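Local coordinates for protein glutathione transferase o1 (Bombyx mori, PDB 3RBT) that probably acts as an omega-class glutathione transferase, conjugating glutathione and perhaps reducing dehydroascorbate with it, at residues M34-H39 with D232-A237. Numbering follows the deposited sequence.
Sequences MNPYGH and DYYKNA
M34 lies over one face of the Y233 ring: its CG stands 3.7 Å from the ring centroid and 9° off the ring normal, a CH-pi contact. CB covers the phenol end, 3.7 Å from CZ of Y233, while SD rides higher, 5.0 Å from the centroid, making a Met-aromatic contact at longer range. The bend at chi2 (-56°) lifts SD from the ring, and the nearly extended last torsion brings CE back down beside Y233 CB; the two side chains run past each other in opposite directions. The other face of the Y233 ring carries A237 CB, offset toward the rim, one helical turn on. Y233 also turns CD1 onto a face of the Y234 ring, 3.5 Å above its plane and over its centre.

One water donates to M34 O at 2.9 Å and is hydrogen-bonded to Y234 OH at 2.8 Å; R185 of helix 174-186 bonds the same two atoms, through NH2 to M34 O and NE to Y234 OH. N35 caps helix 36-47, its OD1 accepting from G38 N at 3.0 Å (N-H...O angle 151°), and its ND2 donates to S241 O and G243 O. The contact thus joins the loop leading into the first helix of the thioredoxin-like domain to C-terminal helix 227-237. Its apolar face supplies area with little directional demand, whereas the carbonyl and phenol oxygens, joined twice, by the water and by R185, fix how loop and helix are placed.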
loop_
_atom_site.group_PDB
_atom_site.type_symbol
_atom_site.label_atom_id
_atom_site.label_comp_id
_atom_site.label_asym_id
_atom_site.label_seq_id
_atom_site.Cartn_x
_atom_site.Cartn_y
_atom_site.Cartn_z
ATOM N N MET A 34 -7.760 -13.406 17.364
ATOM C CA MET A 34 -6.291 -13.325 17.466
ATOM C C MET A 34 -5.567 -12.874 16.185
ATOM O O MET A 34 -4.336 -12.823 16.163
ATOM C CB MET A 34 -5.685 -14.645 17.972
ATOM C CG MET A 34 -6.147 -15.087 19.355
ATOM S SD MET A 34 -5.864 -13.838 20.634
ATOM C CE MET A 34 -5.653 -14.900 22.056
ATOM N N ASN A 35 -6.307 -12.573 15.120
ATOM C CA ASN A 35 -5.670 -12.061 13.891
ATOM C C ASN A 35 -5.288 -10.593 14.076
ATOM O O ASN A 35 -6.152 -9.763 14.357
ATOM C CB ASN A 35 -6.566 -12.228 12.660
ATOM C CG ASN A 35 -5.930 -11.669 11.391
ATOM O OD1 ASN A 35 -6.222 -10.537 10.984
ATOM N ND2 ASN A 35 -5.055 -12.455 10.764
ATOM N N PRO A 36 -3.992 -10.282 13.934
ATOM C CA PRO A 36 -3.459 -8.927 14.151
ATOM C C PRO A 36 -3.953 -7.871 13.142
ATOM O O PRO A 36 -4.033 -6.699 13.492
ATOM C CB PRO A 36 -1.943 -9.121 14.019
ATOM C CG PRO A 36 -1.789 -10.330 13.108
ATOM C CD PRO A 36 -2.937 -11.231 13.520
ATOM N N TYR A 37 -4.267 -8.277 11.910
ATOM C CA TYR A 37 -4.838 -7.358 10.910
ATOM C C TYR A 37 -6.246 -6.914 11.303
ATOM O O TYR A 37 -6.621 -5.746 11.105
ATOM C CB TYR A 37 -4.828 -7.984 9.517
ATOM C CG TYR A 37 -3.426 -8.181 8.955
ATOM C CD1 TYR A 37 -2.715 -7.109 8.402
ATOM C CD2 TYR A 37 -2.803 -9.434 9.012
ATOM C CE1 TYR A 37 -1.411 -7.286 7.894
ATOM C CE2 TYR A 37 -1.510 -9.625 8.500
ATOM C CZ TYR A 37 -0.825 -8.548 7.948
ATOM O OH TYR A 37 0.442 -8.742 7.462
ATOM N N GLY A 38 -7.012 -7.837 11.892
ATOM C CA GLY A 38 -8.296 -7.500 12.499
ATOM C C GLY A 38 -8.136 -6.660 13.757
ATOM O O GLY A 38 -8.915 -5.746 13.990
ATOM N N HIS A 39 -7.130 -6.981 14.568
ATOM C CA HIS A 39 -6.796 -6.218 15.787
ATOM C C HIS A 39 -6.580 -4.735 15.440
ATOM O O HIS A 39 -7.128 -3.844 16.099
ATOM C CB HIS A 39 -5.545 -6.814 16.441
ATOM C CG HIS A 39 -5.267 -6.317 17.832
ATOM N ND1 HIS A 39 -4.304 -6.889 18.639
ATOM C CD2 HIS A 39 -5.825 -5.319 18.562
ATOM C CE1 HIS A 39 -4.267 -6.250 19.796
ATOM N NE2 HIS A 39 -5.184 -5.298 19.777
ATOM N N ASP A 232 0.247 -19.054 24.908
ATOM C CA ASP A 232 -0.571 -20.256 24.856
ATOM C C ASP A 232 -1.331 -20.381 23.533
ATOM O O ASP A 232 -1.467 -21.486 23.003
ATOM C CB ASP A 232 -1.505 -20.322 26.069
ATOM C CG ASP A 232 -0.765 -20.702 27.338
ATOM O OD1 ASP A 232 0.211 -21.471 27.230
ATOM O OD2 ASP A 232 -1.145 -20.238 28.434
ATOM N N TYR A 233 -1.801 -19.253 22.996
ATOM C CA TYR A 233 -2.445 -19.258 21.682
ATOM C C TYR A 233 -1.500 -19.641 20.544
ATOM O O TYR A 233 -1.807 -20.536 19.753
ATOM C CB TYR A 233 -3.101 -17.914 21.332
ATOM C CG TYR A 233 -3.600 -17.938 19.898
ATOM C CD1 TYR A 233 -2.844 -17.386 18.859
ATOM C CD2 TYR A 233 -4.797 -18.576 19.574
ATOM C CE1 TYR A 233 -3.285 -17.443 17.533
ATOM C CE2 TYR A 233 -5.250 -18.634 18.255
ATOM C CZ TYR A 233 -4.487 -18.070 17.245
ATOM O OH TYR A 233 -4.935 -18.135 15.953
ATOM N N TYR A 234 -0.371 -18.943 20.441
ATOM C CA TYR A 234 0.532 -19.163 19.316
ATOM C C TYR A 234 1.249 -20.517 19.336
ATOM O O TYR A 234 1.508 -21.082 18.274
ATOM C CB TYR A 234 1.488 -17.975 19.109
ATOM C CG TYR A 234 0.792 -16.815 18.407
ATOM C CD1 TYR A 234 0.505 -15.631 19.078
ATOM C CD2 TYR A 234 0.395 -16.928 17.074
ATOM C CE1 TYR A 234 -0.152 -14.576 18.430
ATOM C CE2 TYR A 234 -0.263 -15.891 16.417
ATOM C CZ TYR A 234 -0.537 -14.721 17.098
ATOM O OH TYR A 234 -1.186 -13.711 16.441
ATOM N N LYS A 235 1.548 -21.052 20.519
ATOM C CA LYS A 235 2.183 -22.373 20.584
ATOM C C LYS A 235 1.287 -23.446 19.950
ATOM O O LYS A 235 1.763 -24.278 19.187
ATOM C CB LYS A 235 2.623 -22.749 22.008
ATOM C CG LYS A 235 1.507 -22.973 23.019
ATOM C CD LYS A 235 1.874 -24.060 24.038
ATOM C CE LYS A 235 2.793 -23.564 25.153
ATOM N NZ LYS A 235 3.112 -24.683 26.103
ATOM N N ASN A 236 -0.016 -23.380 20.225
ATOM C CA ASN A 236 -0.983 -24.335 19.685
ATOM C C ASN A 236 -1.437 -24.068 18.251
ATOM O O ASN A 236 -1.546 -24.998 17.453
ATOM C CB ASN A 236 -2.200 -24.446 20.609
ATOM C CG ASN A 236 -1.910 -25.262 21.852
ATOM O OD1 ASN A 236 -1.316 -26.349 21.777
ATOM N ND2 ASN A 236 -2.331 -24.752 23.007
ATOM N N ALA A 237 -1.710 -22.808 17.927
ATOM C CA ALA A 237 -2.256 -22.463 16.612
ATOM C C ALA A 237 -1.181 -22.105 15.601
ATOM O O ALA A 237 -1.419 -22.171 14.391
ATOM C CB ALA A 237 -3.266 -21.328 16.725
HETATM O O HOH W 1 -2.988 -15.004 14.763
#